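Local coordinates for fimbria adhesin protein (PDB 3U4K), which binds human collagen V through this receptor-binding domain, probably serving Klebsiella pneumoniae as the adhesin that attaches its fimbriae to host tissue, at residues 37-42 with 53-58; 101-106 with 137-142. One frame throughout, in Å; residues are numbered along the deposited sequence.

In the fold
Both contacts lie within the jelly-roll beta barrel of the receptor-binding domain, their centres 10 Å apart and each about 12 Å from the centre of the chain. Strand 53-61 of contact 1 is hydrogen-bonded along strand 133-141 of contact 2, which pairs in turn with strand 103-111. The evidence for this direct joint is I54 N to I139 O at 2.8 Å, and T56 OG1 to D138 OD1 at 2.7 Å, a probable hydrogen bond in each case. Contact 2 is therefore a pairing within one sheet, whereas contact 1 runs across to strand 40-43 of another. M39 of contact 1 touches L137 and I139 of contact 2, extending the apolar packing between them.

Contact 1. Residues 37-42 with 53-58; sequences MAMGRV and VIATKT
The carbonyl oxygen of A38 is approached by two methylenes of the K57 side chain, CE and, at 3.4 Å, CD, a van der Waals contact between a polar atom and the lysine chain. It lies at one end of a sheet-to-sheet packing in the jelly-roll barrel: strand 40-43, which borders strand 175-178, faces strand 53-61 of a different sheet. The touching parts run 158° apart, and M39 CA and K57 CA are 7.1 Å apart, well beyond strand-pairing distance, so side chains make the junction. The side chains of M39, a selenomethionine, and K57 run antiparallel, flank to flank, with M39 CG 3.7 Å from K57 CD. Further along, M39 SE lies 3.8 Å from K57 CB. A bend at chi3 (57°) then carries M39 CE onto the backbone of the other strand, 3.6 Å from T56 O. The same methyl packs against A55 CB at 3.8 Å, while L137, I139 and I175 also touch the M39 side chain. A classic beta bulge sets I54 and A55 together opposite the single residue I139. The CB atoms of both project toward 37-42, and V42 meets the pair of them, I54 through its CG2 branch. V42 CG1, anti to the backbone N (chi1 175°), lies 4.1 Å from A55 CB and 3.9 Å from I54 CG2.

Contact 2. Residues 101-106 with 137-142; sequences PGIGLR and LDIIKT
I103 to R106 pair with K141 to D138 in antiparallel register, the short strand axes approaching to 4.5 Å with their directions 150° apart. G104 and I140 form one hydrogen-bonded pair, in which G104 N donates to I140 O at 2.8 Å and I140 N returns a bond to G104 O. R106 and D138 form the next, again with a bond each way; between them L105 faces I139 as a non-hydrogen-bonded pair. Beyond the strands, T142 N donates to G102 O at 2.8 Å. On the face that carries L105, the leucine crosses L137 at a slant, its CD2 3.8 Å from L137 CD1. The same methyl also lies 3.9 Å from I139 CG1. I103 continues this face, and its contacts with I54 and I177, together with those of I139 with M39, show it turned inward as a core-lining surface of the jelly-roll barrel. K141 leaves the same face, but its NZ is bonded to the backbone oxygens S45 O and L48 O. The opposite face, with I140, also carries an ion pair: the R106 and D138 side chains run alongside one another in the same direction, and a nearly straight salt bridge of 2.7 Å joins R106 NH2 to D138 OD2. The arginine is extended from the backbone until chi3 (51°) turns its end across toward D138 OD2. That oxygen sits at the guanidinium edge; the two planes are turned 64° apart, and NH2 meets OD2 on its anti side, somewhat out of the carboxylate plane. T56 OG1 is hydrogen-bonded to D138 OD1, so each carboxylate oxygen has a partner. I140 CD1 lies over one guanidinium face, offset toward its rim, 4.3 Å from R106 NH2.

Contact 1. Residues 37-42 with 53-58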
# COMPACT_ATOMS: atom_id res chain seq x y z
N MSE A 37 -5.10 -1.38 -7.19
CA MSE A 37 -4.41 -2.61 -6.77
C MSE A 37 -5.17 -3.87 -7.09
O MSE A 37 -5.15 -4.83 -6.32
CB MSE A 37 -4.11 -2.52 -5.27
CG MSE A 37 -3.18 -1.35 -4.96
SE MSE A 37 -2.55 -1.39 -3.09
CE MSE A 37 -4.29 -1.22 -2.18
N ALA A 38 -5.84 -3.89 -8.25
CA ALA A 38 -6.64 -5.05 -8.67
C ALA A 38 -5.80 -6.31 -8.82
O ALA A 38 -4.82 -6.33 -9.57
CB ALA A 38 -7.38 -4.73 -9.97
N MSE A 39 -6.19 -7.36 -8.10
CA MSE A 39 -5.46 -8.63 -8.10
C MSE A 39 -6.32 -9.77 -8.59
O MSE A 39 -5.81 -10.84 -8.91
CB MSE A 39 -4.90 -8.94 -6.71
CG MSE A 39 -3.77 -7.98 -6.34
SE MSE A 39 -2.57 -8.68 -4.93
CE MSE A 39 -2.01 -10.35 -5.81
N GLY A 40 -7.63 -9.54 -8.65
CA GLY A 40 -8.58 -10.58 -9.06
C GLY A 40 -8.83 -11.63 -7.99
O GLY A 40 -8.75 -11.36 -6.79
N ARG A 41 -9.13 -12.85 -8.45
CA ARG A 41 -9.52 -13.95 -7.56
C ARG A 41 -8.31 -14.75 -7.08
O ARG A 41 -7.43 -15.10 -7.87
CB ARG A 41 -10.51 -14.86 -8.30
CG ARG A 41 -11.39 -15.71 -7.40
CD ARG A 41 -12.50 -16.37 -8.21
NE ARG A 41 -13.15 -17.46 -7.48
CZ ARG A 41 -12.74 -18.73 -7.49
NH1 ARG A 41 -11.67 -19.09 -8.19
NH2 ARG A 41 -13.41 -19.64 -6.78
N VAL A 42 -8.28 -15.05 -5.78
CA VAL A 42 -7.16 -15.77 -5.17
C VAL A 42 -7.65 -16.92 -4.28
O VAL A 42 -8.51 -16.71 -3.42
CB VAL A 42 -6.25 -14.82 -4.35
CG1 VAL A 42 -5.16 -15.59 -3.61
CG2 VAL A 42 -5.63 -13.75 -5.23
N VAL A 53 3.66 -15.96 2.01
CA VAL A 53 2.92 -15.17 1.02
C VAL A 53 1.89 -16.03 0.28
O VAL A 53 2.22 -17.09 -0.24
CB VAL A 53 3.87 -14.46 0.02
CG1 VAL A 53 3.15 -14.02 -1.24
CG2 VAL A 53 4.54 -13.26 0.68
N ILE A 54 0.65 -15.56 0.27
CA ILE A 54 -0.42 -16.21 -0.48
C ILE A 54 -0.36 -15.74 -1.93
O ILE A 54 -0.35 -16.55 -2.86
CB ILE A 54 -1.81 -15.90 0.11
CG1 ILE A 54 -1.85 -16.24 1.60
CG2 ILE A 54 -2.90 -16.65 -0.66
CD1 ILE A 54 -3.03 -15.63 2.34
N ALA A 55 -0.34 -14.42 -2.10
CA ALA A 55 -0.23 -13.80 -3.41
C ALA A 55 0.45 -12.44 -3.32
O ALA A 55 0.37 -11.76 -2.29
CB ALA A 55 -1.60 -13.66 -4.05
N THR A 56 1.13 -12.05 -4.39
CA THR A 56 1.84 -10.78 -4.46
C THR A 56 1.63 -10.11 -5.82
O THR A 56 1.45 -10.79 -6.83
CB THR A 56 3.35 -10.95 -4.15
OG1 THR A 56 3.97 -9.67 -4.06
CG2 THR A 56 4.05 -11.77 -5.23
N LYS A 57 1.63 -8.78 -5.83
CA LYS A 57 1.55 -8.02 -7.08
C LYS A 57 2.38 -6.74 -7.03
O LYS A 57 2.39 -6.04 -6.02
CB LYS A 57 0.10 -7.71 -7.45
CG LYS A 57 -0.12 -7.50 -8.94
CD LYS A 57 -1.60 -7.48 -9.29
CE LYS A 57 -1.85 -8.01 -10.70
NZ LYS A 57 -1.04 -7.31 -11.73
N THR A 58 3.05 -6.45 -8.14
CA THR A 58 3.96 -5.31 -8.22
C THR A 58 3.64 -4.39 -9.40
O THR A 58 3.56 -4.84 -10.55
CB THR A 58 5.43 -5.78 -8.28
OG1 THR A 58 5.81 -6.28 -6.99
CG2 THR A 58 6.37 -4.64 -8.64

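Contact 2. Residues 101-106 with 137-142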
# COMPACT_ATOMS: atom_id res chain seq x y z
N PRO A 101 -10.79 -13.24 8.15
CA PRO A 101 -10.00 -13.96 9.15
C PRO A 101 -8.72 -14.55 8.57
O PRO A 101 -8.75 -15.20 7.53
CB PRO A 101 -10.94 -15.09 9.60
CG PRO A 101 -12.31 -14.60 9.29
CD PRO A 101 -12.16 -13.79 8.04
N GLY A 102 -7.61 -14.30 9.26
CA GLY A 102 -6.31 -14.85 8.87
C GLY A 102 -5.73 -14.30 7.58
O GLY A 102 -4.89 -14.95 6.96
N ILE A 103 -6.17 -13.11 7.19
CA ILE A 103 -5.68 -12.47 5.97
C ILE A 103 -4.96 -11.16 6.28
O ILE A 103 -5.55 -10.23 6.83
CB ILE A 103 -6.82 -12.27 4.94
CG1 ILE A 103 -7.35 -13.62 4.43
CG2 ILE A 103 -6.37 -11.40 3.77
CD1 ILE A 103 -6.32 -14.54 3.80
N GLY A 104 -3.68 -11.11 5.92
CA GLY A 104 -2.84 -9.94 6.16
C GLY A 104 -2.44 -9.17 4.90
O GLY A 104 -2.49 -9.71 3.79
N LEU A 105 -2.06 -7.91 5.09
CA LEU A 105 -1.63 -7.06 3.99
C LEU A 105 -0.35 -6.29 4.34
O LEU A 105 -0.25 -5.70 5.41
CB LEU A 105 -2.74 -6.09 3.58
CG LEU A 105 -3.98 -6.64 2.88
CD1 LEU A 105 -4.95 -5.51 2.56
CD2 LEU A 105 -3.64 -7.39 1.60
N ARG A 106 0.61 -6.32 3.42
CA ARG A 106 1.84 -5.56 3.57
C ARG A 106 2.12 -4.74 2.30
O ARG A 106 2.17 -5.29 1.19
CB ARG A 106 3.02 -6.47 3.91
CG ARG A 106 4.25 -5.75 4.44
CD ARG A 106 5.38 -6.72 4.78
NE ARG A 106 5.65 -7.62 3.66
CZ ARG A 106 6.28 -8.79 3.75
NH1 ARG A 106 6.73 -9.22 4.93
NH2 ARG A 106 6.46 -9.53 2.67
N LEU A 137 2.21 -4.99 -3.22
CA LEU A 137 1.22 -5.46 -2.26
C LEU A 137 1.43 -6.95 -1.98
O LEU A 137 1.54 -7.76 -2.90
CB LEU A 137 -0.20 -5.21 -2.78
CG LEU A 137 -1.40 -5.75 -1.99
CD1 LEU A 137 -1.48 -5.13 -0.60
CD2 LEU A 137 -2.70 -5.52 -2.74
N ASP A 138 1.48 -7.29 -0.69
CA ASP A 138 1.64 -8.68 -0.26
C ASP A 138 0.42 -9.15 0.51
O ASP A 138 -0.01 -8.50 1.46
CB ASP A 138 2.89 -8.84 0.61
CG ASP A 138 4.17 -8.91 -0.20
OD1 ASP A 138 4.10 -9.13 -1.43
OD2 ASP A 138 5.26 -8.76 0.40
N ILE A 139 -0.13 -10.29 0.09
CA ILE A 139 -1.19 -10.95 0.84
C ILE A 139 -0.58 -12.08 1.67
O ILE A 139 -0.02 -13.04 1.13
CB ILE A 139 -2.32 -11.47 -0.08
CG1 ILE A 139 -2.93 -10.30 -0.86
CG2 ILE A 139 -3.39 -12.17 0.74
CD1 ILE A 139 -3.80 -10.72 -2.03
N ILE A 140 -0.70 -11.95 2.99
CA ILE A 140 -0.05 -12.84 3.95
C ILE A 140 -1.08 -13.70 4.68
O ILE A 140 -2.18 -13.23 5.00
CB ILE A 140 0.74 -12.03 5.01
CG1 ILE A 140 1.64 -10.96 4.35
CG2 ILE A 140 1.53 -12.94 5.95
CD1 ILE A 140 2.73 -11.49 3.44
N LYS A 141 -0.72 -14.96 4.93
CA LYS A 141 -1.53 -15.85 5.76
C LYS A 141 -1.26 -15.58 7.25
O LYS A 141 -0.19 -15.92 7.77
CB LYS A 141 -1.25 -17.31 5.40
CG LYS A 141 -2.23 -18.31 5.99
CD LYS A 141 -2.13 -19.67 5.31
CE LYS A 141 -3.13 -20.66 5.88
NZ LYS A 141 -3.18 -21.92 5.08
N THR A 142 -2.23 -14.96 7.91
CA THR A 142 -2.12 -14.52 9.31
C THR A 142 -2.36 -15.66 10.31
O THR A 142 -1.66 -15.76 11.32
CB THR A 142 -3.12 -13.38 9.62
OG1 THR A 142 -2.91 -12.29 8.70
CG2 THR A 142 -2.97 -12.86 11.05